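Local coordinates for 3',5'-cyclic-nucleotide phosphodiesterase 1 (Saccharomyces cerevisiae, PDB 4OJV), which belongs to the class II cyclic-nucleotide phosphodiesterases, a family in the metallo-hydrolase/oxidoreductase clan, and carries two zinc ions held by histidine and aspartate side chains, at residues A[66-80]-A[329-341]. Residues are numbered along the deposited sequence; the frame is centred on the assembly and turned at random.
With MPD ((4S)-2-methyl-2,4-pentanediol), chain C.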
ATOM      1  N   PRO A  66      -4.187 -13.945 -10.776  1.00 13.10           N
ATOM      2  CA  PRO A  66      -4.788 -12.694 -11.263  1.00 13.65           C
ATOM      3  C   PRO A  66      -4.047 -12.096 -12.458  1.00 12.30           C
ATOM      4  O   PRO A  66      -2.814 -12.216 -12.540  1.00 12.66           O
ATOM      5  CB  PRO A  66      -4.676 -11.757 -10.057  1.00 14.93           C
ATOM      6  CG  PRO A  66      -4.633 -12.676  -8.881  1.00 16.96           C
ATOM      7  CD  PRO A  66      -3.847 -13.869  -9.343  1.00 14.72           C
ATOM      8  N   SER A  67      -4.802 -11.486 -13.377  1.00 11.93           N
ATOM      9  CA  SER A  67      -4.232 -10.847 -14.558  1.00 11.57           C
ATOM     10  C   SER A  67      -4.919  -9.512 -14.851  1.00 12.12           C
ATOM     11  O   SER A  67      -4.292  -8.456 -14.746  1.00 12.64           O
ATOM     12  CB  SER A  67      -4.327 -11.786 -15.766  1.00 12.21           C
ATOM     13  OG  SER A  67      -3.907 -11.139 -16.946  1.00 11.34           O
ATOM     14  N   PHE A  68      -6.201  -9.573 -15.225  1.00 12.16           N
ATOM     15  CA  PHE A  68      -7.070  -8.407 -15.482  1.00 12.20           C
ATOM     16  C   PHE A  68      -6.950  -7.811 -16.887  1.00 12.45           C
ATOM     17  O   PHE A  68      -7.378  -6.682 -17.136  1.00 13.34           O
ATOM     18  CB  PHE A  68      -6.956  -7.342 -14.373  1.00 13.98           C
ATOM     19  CG  PHE A  68      -7.187  -7.895 -12.993  1.00 14.76           C
ATOM     20  CD1 PHE A  68      -8.418  -8.445 -12.639  1.00 17.58           C
ATOM     21  CD2 PHE A  68      -6.164  -7.898 -12.055  1.00 15.67           C
ATOM     22  CE1 PHE A  68      -8.626  -8.973 -11.370  1.00 19.49           C
ATOM     23  CE2 PHE A  68      -6.369  -8.405 -10.778  1.00 16.57           C
ATOM     24  CZ  PHE A  68      -7.600  -8.945 -10.438  1.00 19.24           C
ATOM     25  N   TYR A  69      -6.402  -8.594 -17.813  1.00 12.51           N
ATOM     26  CA  TYR A  69      -6.278  -8.158 -19.196  1.00 12.15           C
ATOM     27  C   TYR A  69      -7.215  -8.997 -20.068  1.00 12.85           C
ATOM     28  O   TYR A  69      -8.427  -8.921 -19.896  1.00 13.39           O
ATOM     29  CB  TYR A  69      -4.821  -8.184 -19.655  1.00 12.24           C
ATOM     30  CG  TYR A  69      -3.969  -7.180 -18.897  1.00 11.19           C
ATOM     31  CD1 TYR A  69      -3.441  -7.478 -17.633  1.00 11.78           C
ATOM     32  CD2 TYR A  69      -3.699  -5.927 -19.440  1.00 11.54           C
ATOM     33  CE1 TYR A  69      -2.670  -6.561 -16.931  1.00 12.42           C
ATOM     34  CE2 TYR A  69      -2.930  -4.994 -18.742  1.00 11.74           C
ATOM     35  CZ  TYR A  69      -2.419  -5.322 -17.488  1.00 11.48           C
ATOM     36  OH  TYR A  69      -1.634  -4.403 -16.799  1.00 12.93           O
ATOM     37  N   GLU A  70      -6.688  -9.813 -20.971  1.00 11.85           N
ATOM     38  CA  GLU A  70      -7.555 -10.684 -21.778  1.00 12.90           C
ATOM     39  C   GLU A  70      -8.497 -11.500 -20.891  1.00 13.11           C
ATOM     40  O   GLU A  70      -9.660 -11.708 -21.252  1.00 15.39           O
ATOM     41  CB  GLU A  70      -6.717 -11.570 -22.694  1.00 12.86           C
ATOM     42  CG  GLU A  70      -6.041 -10.768 -23.798  1.00 13.40           C
ATOM     43  CD  GLU A  70      -4.959 -11.537 -24.515  1.00 14.59           C
ATOM     44  OE1 GLU A  70      -4.088 -12.122 -23.846  1.00 15.01           O
ATOM     45  OE2 GLU A  70      -4.978 -11.549 -25.765  1.00 15.88           O
ATOM     46  N   HIS A  71      -8.006 -11.954 -19.737  1.00 12.78           N
ATOM     47  CA  HIS A  71      -8.852 -12.588 -18.722  1.00 13.10           C
ATOM     48  C   HIS A  71      -8.526 -12.032 -17.367  1.00 13.43           C
ATOM     49  O   HIS A  71      -7.397 -11.612 -17.106  1.00 13.54           O
ATOM     50  CB  HIS A  71      -8.646 -14.099 -18.673  1.00 14.79           C
ATOM     51  CG  HIS A  71      -8.833 -14.781 -19.997  1.00 15.64           C
ATOM     52  ND1 HIS A  71      -7.814 -14.982 -20.854  1.00 15.48           N
ATOM     53  CD2 HIS A  71      -9.969 -15.300 -20.601  1.00 18.03           C
ATOM     54  CE1 HIS A  71      -8.277 -15.608 -21.947  1.00 17.25           C
ATOM     55  NE2 HIS A  71      -9.593 -15.798 -21.792  1.00 18.99           N
ATOM     56  N   ASP A  72      -9.495 -12.066 -16.466  1.00 12.92           N
ATOM     57  CA  ASP A  72      -9.235 -11.636 -15.103  1.00 12.76           C
ATOM     58  C   ASP A  72      -8.285 -12.590 -14.371  1.00 13.23           C
ATOM     59  O   ASP A  72      -7.548 -12.168 -13.477  1.00 14.73           O
ATOM     60  CB  ASP A  72     -10.546 -11.445 -14.341  1.00 14.49           C
ATOM     61  CG  ASP A  72     -11.287 -10.190 -14.759  1.00 15.31           C
ATOM     62  OD1 ASP A  72     -10.680  -9.280 -15.370  1.00 15.37           O
ATOM     63  OD2 ASP A  72     -12.488 -10.088 -14.452  1.00 19.50           O
ATOM     64  N   ARG A  73      -8.298 -13.866 -14.751  1.00 13.62           N
ATOM     65  CA  ARG A  73      -7.372 -14.854 -14.212  1.00 14.94           C
ATOM     66  C   ARG A  73      -6.780 -15.676 -15.349  1.00 14.40           C
ATOM     67  O   ARG A  73      -7.467 -15.982 -16.327  1.00 16.48           O
ATOM     68  CB  ARG A  73      -8.067 -15.768 -13.199  1.00 19.01           C
ATOM     69  CG  ARG A  73      -8.477 -15.062 -11.911  1.00 23.13           C
ATOM     70  CD  ARG A  73      -8.994 -16.037 -10.858  1.00 28.10           C
ATOM     71  NE  ARG A  73      -9.918 -17.026 -11.412  1.00 33.99           N
ATOM     72  CZ  ARG A  73     -11.223 -16.840 -11.593  1.00 38.34           C
ATOM     73  NH1 ARG A  73     -11.798 -15.686 -11.270  1.00 41.15           N
ATOM     74  NH2 ARG A  73     -11.961 -17.818 -12.103  1.00 41.66           N
ATOM     75  N   GLU A  74      -5.503 -16.027 -15.220  1.00 13.76           N
ATOM     76  CA  GLU A  74      -4.765 -16.768 -16.241  1.00 13.45           C
ATOM     77  C   GLU A  74      -4.031 -17.964 -15.666  1.00 13.84           C
ATOM     78  O   GLU A  74      -3.547 -17.907 -14.540  1.00 14.40           O
ATOM     79  CB  GLU A  74      -3.733 -15.870 -16.928  1.00 12.96           C
ATOM     80  CG  GLU A  74      -4.312 -14.784 -17.811  1.00 13.42           C
ATOM     81  CD  GLU A  74      -4.882 -15.293 -19.118  1.00 14.01           C
ATOM     82  OE1 GLU A  74      -4.821 -16.513 -19.383  1.00 17.66           O
ATOM     83  OE2 GLU A  74      -5.395 -14.450 -19.869  1.00 13.77           O
ATOM     84  N   PRO A  75      -3.902 -19.040 -16.456  1.00 13.98           N
ATOM     85  CA  PRO A  75      -3.102 -20.192 -16.042  1.00 14.26           C
ATOM     86  C   PRO A  75      -1.694 -19.807 -15.588  1.00 14.22           C
ATOM     87  O   PRO A  75      -0.978 -19.083 -16.285  1.00 14.04           O
ATOM     88  CB  PRO A  75      -3.062 -21.052 -17.309  1.00 14.98           C
ATOM     89  CG  PRO A  75      -4.373 -20.768 -17.965  1.00 15.73           C
ATOM     90  CD  PRO A  75      -4.611 -19.297 -17.730  1.00 14.10           C
ATOM     91  N   ILE A  76      -1.302 -20.318 -14.422  1.00 14.30           N
ATOM     92  CA  ILE A  76       0.009 -20.022 -13.855  1.00 14.91           C
ATOM     93  C   ILE A  76       1.157 -20.348 -14.812  1.00 14.13           C
ATOM     94  O   ILE A  76       2.122 -19.592 -14.937  1.00 14.40           O
ATOM     95  CB  ILE A  76       0.216 -20.730 -12.491  1.00 16.54           C
ATOM     96  CG1 ILE A  76       1.543 -20.287 -11.867  1.00 18.75           C
ATOM     97  CG2 ILE A  76       0.143 -22.253 -12.621  1.00 17.06           C
ATOM     98  CD1 ILE A  76       1.808 -20.832 -10.483  1.00 20.52           C
ATOM     99  N   GLU A  77       1.040 -21.467 -15.520  1.00 14.64           N
ATOM    100  CA  GLU A  77       2.142 -21.950 -16.341  1.00 14.71           C
ATOM    101  C   GLU A  77       2.501 -21.010 -17.491  1.00 13.74           C
ATOM    102  O   GLU A  77       3.622 -21.047 -17.996  1.00 15.49           O
ATOM    103  CB  GLU A  77       1.890 -23.387 -16.840  1.00 15.84           C
ATOM    104  CG  GLU A  77       0.706 -23.561 -17.788  1.00 16.77           C
ATOM    105  CD  GLU A  77      -0.612 -23.858 -17.090  1.00 16.62           C
ATOM    106  OE1 GLU A  77      -0.774 -23.604 -15.877  1.00 17.04           O
ATOM    107  OE2 GLU A  77      -1.519 -24.370 -17.780  1.00 19.81           O
ATOM    108  N   PHE A  78       1.566 -20.138 -17.874  1.00 13.69           N
ATOM    109  CA  PHE A  78       1.828 -19.165 -18.930  1.00 14.04           C
ATOM    110  C   PHE A  78       2.926 -18.162 -18.550  1.00 13.53           C
ATOM    111  O   PHE A  78       3.545 -17.558 -19.426  1.00 14.85           O
ATOM    112  CB  PHE A  78       0.562 -18.385 -19.305  1.00 14.44           C
ATOM    113  CG  PHE A  78      -0.528 -19.211 -19.972  1.00 14.99           C
ATOM    114  CD1 PHE A  78      -0.337 -20.546 -20.356  1.00 15.54           C
ATOM    115  CD2 PHE A  78      -1.760 -18.625 -20.233  1.00 16.55           C
ATOM    116  CE1 PHE A  78      -1.363 -21.264 -20.972  1.00 17.95           C
ATOM    117  CE2 PHE A  78      -2.783 -19.337 -20.851  1.00 18.02           C
ATOM    118  CZ  PHE A  78      -2.581 -20.655 -21.214  1.00 17.87           C
ATOM    119  N   PHE A  79       3.159 -17.982 -17.249  1.00 13.17           N
ATOM    120  CA  PHE A  79       4.047 -16.924 -16.756  1.00 12.70           C
ATOM    121  C   PHE A  79       5.442 -17.413 -16.400  1.00 13.20           C
ATOM    122  O   PHE A  79       6.304 -16.603 -16.048  1.00 13.36           O
ATOM    123  CB  PHE A  79       3.437 -16.252 -15.518  1.00 12.37           C
ATOM    124  CG  PHE A  79       2.139 -15.558 -15.785  1.00 11.74           C
ATOM    125  CD1 PHE A  79       0.935 -16.249 -15.704  1.00 12.62           C
ATOM    126  CD2 PHE A  79       2.114 -14.212 -16.129  1.00 12.02           C
ATOM    127  CE1 PHE A  79      -0.266 -15.606 -15.967  1.00 13.72           C
ATOM    128  CE2 PHE A  79       0.918 -13.561 -16.384  1.00 12.07           C
ATOM    129  CZ  PHE A  79      -0.275 -14.261 -16.294  1.00 12.93           C
ATOM    130  N   ILE A  80       5.662 -18.724 -16.438  1.00 13.32           N
ATOM    131  CA  ILE A  80       6.877 -19.302 -15.875  1.00 13.80           C
ATOM    132  C   ILE A  80       7.567 -20.270 -16.832  1.00 14.47           C
ATOM    133  O   ILE A  80       6.941 -20.836 -17.739  1.00 16.45           O
ATOM    134  CB  ILE A  80       6.612 -19.978 -14.501  1.00 14.16           C
ATOM    135  CG1 ILE A  80       5.640 -21.162 -14.644  1.00 16.57           C
ATOM    136  CG2 ILE A  80       6.104 -18.952 -13.483  1.00 15.67           C
ATOM    137  CD1 ILE A  80       5.391 -21.936 -13.361  1.00 18.35           C
ATOM    138  N   SER A 329       1.655  -2.158 -14.625  1.00 11.14           N
ATOM    139  CA  SER A 329       0.402  -2.191 -15.389  1.00 12.54           C
ATOM    140  C   SER A 329       0.492  -1.207 -16.543  1.00 13.81           C
ATOM    141  O   SER A 329       1.274  -0.245 -16.525  1.00 15.29           O
ATOM    142  CB  SER A 329      -0.808  -1.807 -14.540  1.00 14.22           C
ATOM    143  OG  SER A 329      -0.990  -2.677 -13.458  1.00 13.71           O
ATOM    144  N   THR A 330      -0.326  -1.442 -17.550  1.00 15.27           N
ATOM    145  CA  THR A 330      -0.422  -0.557 -18.686  1.00 16.28           C
ATOM    146  C   THR A 330      -1.827  -0.767 -19.234  1.00 16.72           C
ATOM    147  O   THR A 330      -2.387  -1.852 -19.075  1.00 16.61           O
ATOM    148  CB  THR A 330       0.680  -0.860 -19.732  1.00 18.74           C
ATOM    149  OG1 THR A 330       0.550   0.035 -20.837  1.00 22.87           O
ATOM    150  CG2 THR A 330       0.612  -2.295 -20.231  1.00 21.30           C
ATOM    151  N   PRO A 331      -2.429   0.273 -19.831  1.00 17.03           N
ATOM    152  CA  PRO A 331      -3.775   0.091 -20.385  1.00 18.07           C
ATOM    153  C   PRO A 331      -3.744  -0.576 -21.770  1.00 17.98           C
ATOM    154  O   PRO A 331      -4.211  -0.005 -22.759  1.00 21.89           O
ATOM    155  CB  PRO A 331      -4.325   1.522 -20.446  1.00 19.79           C
ATOM    156  CG  PRO A 331      -3.114   2.376 -20.577  1.00 20.54           C
ATOM    157  CD  PRO A 331      -2.012   1.690 -19.829  1.00 18.50           C
ATOM    158  N   ALA A 332      -3.175  -1.781 -21.811  1.00 17.40           N
ATOM    159  CA  ALA A 332      -2.977  -2.550 -23.032  1.00 17.54           C
ATOM    160  C   ALA A 332      -3.957  -3.709 -23.104  1.00 15.69           C
ATOM    161  O   ALA A 332      -4.572  -4.080 -22.108  1.00 15.08           O
ATOM    162  CB  ALA A 332      -1.550  -3.074 -23.097  1.00 20.88           C
ATOM    163  N   LYS A 333      -4.096  -4.291 -24.294  1.00 15.96           N
ATOM    164  CA  LYS A 333      -5.010  -5.410 -24.476  1.00 16.36           C
ATOM    165  C   LYS A 333      -4.498  -6.673 -23.792  1.00 14.47           C
ATOM    166  O   LYS A 333      -5.285  -7.450 -23.261  1.00 16.07           O
ATOM    167  CB  LYS A 333      -5.265  -5.673 -25.962  1.00 20.73           C
ATOM    168  CG  LYS A 333      -6.055  -4.573 -26.658  1.00 27.21           C
ATOM    169  CD  LYS A 333      -6.329  -4.912 -28.116  1.00 31.23           C
ATOM    170  CE  LYS A 333      -7.184  -3.842 -28.775  1.00 36.65           C
ATOM    171  NZ  LYS A 333      -7.517  -4.180 -30.185  1.00 40.88           N
ATOM    172  N   ARG A 334      -3.179  -6.861 -23.795  1.00 13.19           N
ATOM    173  CA  ARG A 334      -2.568  -8.087 -23.268  1.00 12.86           C
ATOM    174  C   ARG A 334      -1.735  -7.800 -22.024  1.00 11.71           C
ATOM    175  O   ARG A 334      -1.075  -6.764 -21.921  1.00 12.51           O
ATOM    176  CB  ARG A 334      -1.707  -8.750 -24.347  1.00 14.96           C
ATOM    177  CG  ARG A 334      -1.154 -10.134 -24.013  1.00 15.23           C
ATOM    178  CD  ARG A 334      -1.073 -11.006 -25.262  1.00 18.91           C
ATOM    179  NE  ARG A 334      -0.671 -12.383 -24.961  1.00 22.62           N
ATOM    180  CZ  ARG A 334       0.565 -12.848 -25.053  1.00 22.55           C
ATOM    181  NH1 ARG A 334       1.556 -12.051 -25.439  1.00 26.21           N
ATOM    182  NH2 ARG A 334       0.807 -14.119 -24.757  1.00 22.89           N
ATOM    183  N   ASP A 335      -1.776  -8.742 -21.092  1.00 10.61           N
ATOM    184  CA  ASP A 335      -1.001  -8.669 -19.857  1.00 11.00           C
ATOM    185  C   ASP A 335       0.470  -8.420 -20.201  1.00 10.55           C
ATOM    186  O   ASP A 335       1.090  -9.219 -20.908  1.00 11.12           O
ATOM    187  CB  ASP A 335      -1.189  -9.992 -19.109  1.00 11.33           C
ATOM    188  CG  ASP A 335      -0.666  -9.975 -17.673  1.00 11.34           C
ATOM    189  OD1 ASP A 335       0.414  -9.404 -17.400  1.00 11.94           O
ATOM    190  OD2 ASP A 335      -1.353 -10.587 -16.826  1.00 11.45           O
ATOM    191  N   PRO A 336       1.044  -7.300 -19.711  1.00 10.62           N
ATOM    192  CA  PRO A 336       2.419  -6.992 -20.103  1.00 10.91           C
ATOM    193  C   PRO A 336       3.425  -8.007 -19.584  1.00 10.24           C
ATOM    194  O   PRO A 336       4.503  -8.118 -20.145  1.00 11.07           O
ATOM    195  CB  PRO A 336       2.669  -5.616 -19.475  1.00 12.00           C
ATOM    196  CG  PRO A 336       1.697  -5.531 -18.353  1.00 12.84           C
ATOM    197  CD  PRO A 336       0.473  -6.252 -18.847  1.00 12.05           C
ATOM    198  N   ARG A 337       3.082  -8.757 -18.538  1.00 10.19           N
ATOM    199  CA  ARG A 337       3.986  -9.806 -18.079  1.00 10.64           C
ATOM    200  C   ARG A 337       4.161 -10.875 -19.161  1.00 10.59           C
ATOM    201  O   ARG A 337       5.257 -11.405 -19.339  1.00 10.95           O
ATOM    202  CB  ARG A 337       3.463 -10.439 -16.798  1.00 10.94           C
ATOM    203  CG  ARG A 337       3.450  -9.459 -15.631  1.00 10.43           C
ATOM    204  CD  ARG A 337       2.744 -10.011 -14.410  1.00 10.95           C
ATOM    205  NE  ARG A 337       1.344 -10.330 -14.685  1.00 10.76           N
ATOM    206  CZ  ARG A 337       0.548 -10.967 -13.838  1.00 11.07           C
ATOM    207  NH1 ARG A 337       1.013 -11.338 -12.646  1.00 12.06           N
ATOM    208  NH2 ARG A 337      -0.705 -11.237 -14.182  1.00 12.47           N
ATOM    209  N   LEU A 338       3.079 -11.179 -19.878  1.00 11.51           N
ATOM    210  CA  LEU A 338       3.139 -12.159 -20.963  1.00 12.17           C
ATOM    211  C   LEU A 338       3.904 -11.589 -22.152  1.00 12.06           C
ATOM    212  O   LEU A 338       4.747 -12.273 -22.735  1.00 13.71           O
ATOM    213  CB  LEU A 338       1.732 -12.617 -21.357  1.00 13.56           C
ATOM    214  CG  LEU A 338       0.935 -13.336 -20.258  1.00 13.78           C
ATOM    215  CD1 LEU A 338      -0.487 -13.645 -20.705  1.00 16.07           C
ATOM    216  CD2 LEU A 338       1.651 -14.597 -19.794  1.00 15.57           C
ATOM    217  N   THR A 339       3.621 -10.335 -22.507  1.00 12.08           N
ATOM    218  CA  THR A 339       4.344  -9.666 -23.587  1.00 12.15           C
ATOM    219  C   THR A 339       5.847  -9.648 -23.311  1.00 12.12           C
ATOM    220  O   THR A 339       6.662 -10.029 -24.156  1.00 13.40           O
ATOM    221  CB  THR A 339       3.818  -8.237 -23.771  1.00 12.72           C
ATOM    222  OG1 THR A 339       2.418  -8.293 -24.060  1.00 13.89           O
ATOM    223  CG2 THR A 339       4.572  -7.491 -24.872  1.00 13.99           C
ATOM    224  N   ILE A 340       6.208  -9.212 -22.108  1.00 12.08           N
ATOM    225  CA  ILE A 340       7.609  -9.122 -21.697  1.00 12.23           C
ATOM    226  C   ILE A 340       8.291 -10.490 -21.694  1.00 12.09           C
ATOM    227  O   ILE A 340       9.421 -10.624 -22.171  1.00 12.33           O
ATOM    228  CB  ILE A 340       7.714  -8.419 -20.320  1.00 12.54           C
ATOM    229  CG1 ILE A 340       7.495  -6.914 -20.502  1.00 12.95           C
ATOM    230  CG2 ILE A 340       9.031  -8.719 -19.618  1.00 13.82           C
ATOM    231  CD1 ILE A 340       7.081  -6.187 -19.235  1.00 12.84           C
ATOM    232  N   LEU A 341       7.595 -11.504 -21.189  1.00 12.18           N
ATOM    233  CA  LEU A 341       8.169 -12.848 -21.157  1.00 13.20           C
ATOM    234  C   LEU A 341       8.497 -13.323 -22.580  1.00 13.82           C
ATOM    235  O   LEU A 341       9.589 -13.842 -22.841  1.00 14.46           O
ATOM    236  CB  LEU A 341       7.236 -13.824 -20.443  1.00 13.75           C
ATOM    237  CG  LEU A 341       7.749 -15.242 -20.213  1.00 13.40           C
ATOM    238  CD1 LEU A 341       9.026 -15.251 -19.383  1.00 15.42           C
ATOM    239  CD2 LEU A 341       6.664 -16.076 -19.552  1.00 14.98           C
TER
HETATM  240  C1  MPD C 402       0.674  -5.405 -12.476  1.00 15.27           C
HETATM  241  C2  MPD C 402       0.036  -6.129 -13.662  1.00 13.78           C
HETATM  242  O2  MPD C 402      -1.018  -5.319 -14.203  1.00 14.13           O
HETATM  243  CM  MPD C 402       1.084  -6.318 -14.754  1.00 14.74           C
HETATM  244  C3  MPD C 402      -0.485  -7.515 -13.210  1.00 15.59           C
HETATM  245  C4  MPD C 402      -1.713  -7.424 -12.283  1.00 15.91           C
HETATM  246  O4  MPD C 402      -2.809  -6.896 -13.012  1.00 15.13           O
HETATM  247  C5  MPD C 402      -2.098  -8.796 -11.732  1.00 16.74           C
HETATM  248  O   HOH W   1      -0.679 -12.796 -10.826  1.00 17.64           O
HETATM  249  O   HOH W   2      -3.622 -10.874 -21.445  1.00 13.00           O
HETATM  250  O   HOH W   3      -2.683 -14.175 -24.565  1.00 27.81           O
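Y69 and D335 bring the two segments nearest, CA to CA 5.3 Å, where the loop of the two-stranded hairpin 64-66/73-75 meets the start of helix 336-350, and F79 lies beside L338 farther along. In this metallo-beta-lactamase fold the junction is built round a helix N-cap: D335 OD1 takes the backbone N of R337 on its anti side. R337 folds back, bent at CG-CD (chi3 -61°), and meets the same carboxylate side-on, NE to OD1 and NH2 to OD2, both on syn lone pairs. S67 OG donates to the anti side of D335 OD2 at 2.6 Å, giving each carboxylate oxygen two donors and fixing its rotation. R337 NH2 also reaches P66 O in the carbonyl plane (2.8 Å). F79 CE2 lies over one face of this guanidinium, and C3 of the bound MPD over the opposite face. L338 CD2 sits on a face of the F79 ring, 3.8 Å from its centroid. The Y69 ring carries D335 CA and P336 CD on one face, CH-pi contacts, while T330 O and A332 O lie at its edge. N109 of the second subunit hydrogen-bonds A332 O and M111 of that subunit packs on Y69, so the tyrosine lies at the subunit interface. MPD O2 lies at the edge of the Y69 ring and is hydrogen-bonded by Y69 OH at 2.8 Å and S329 OG at 2.7 Å.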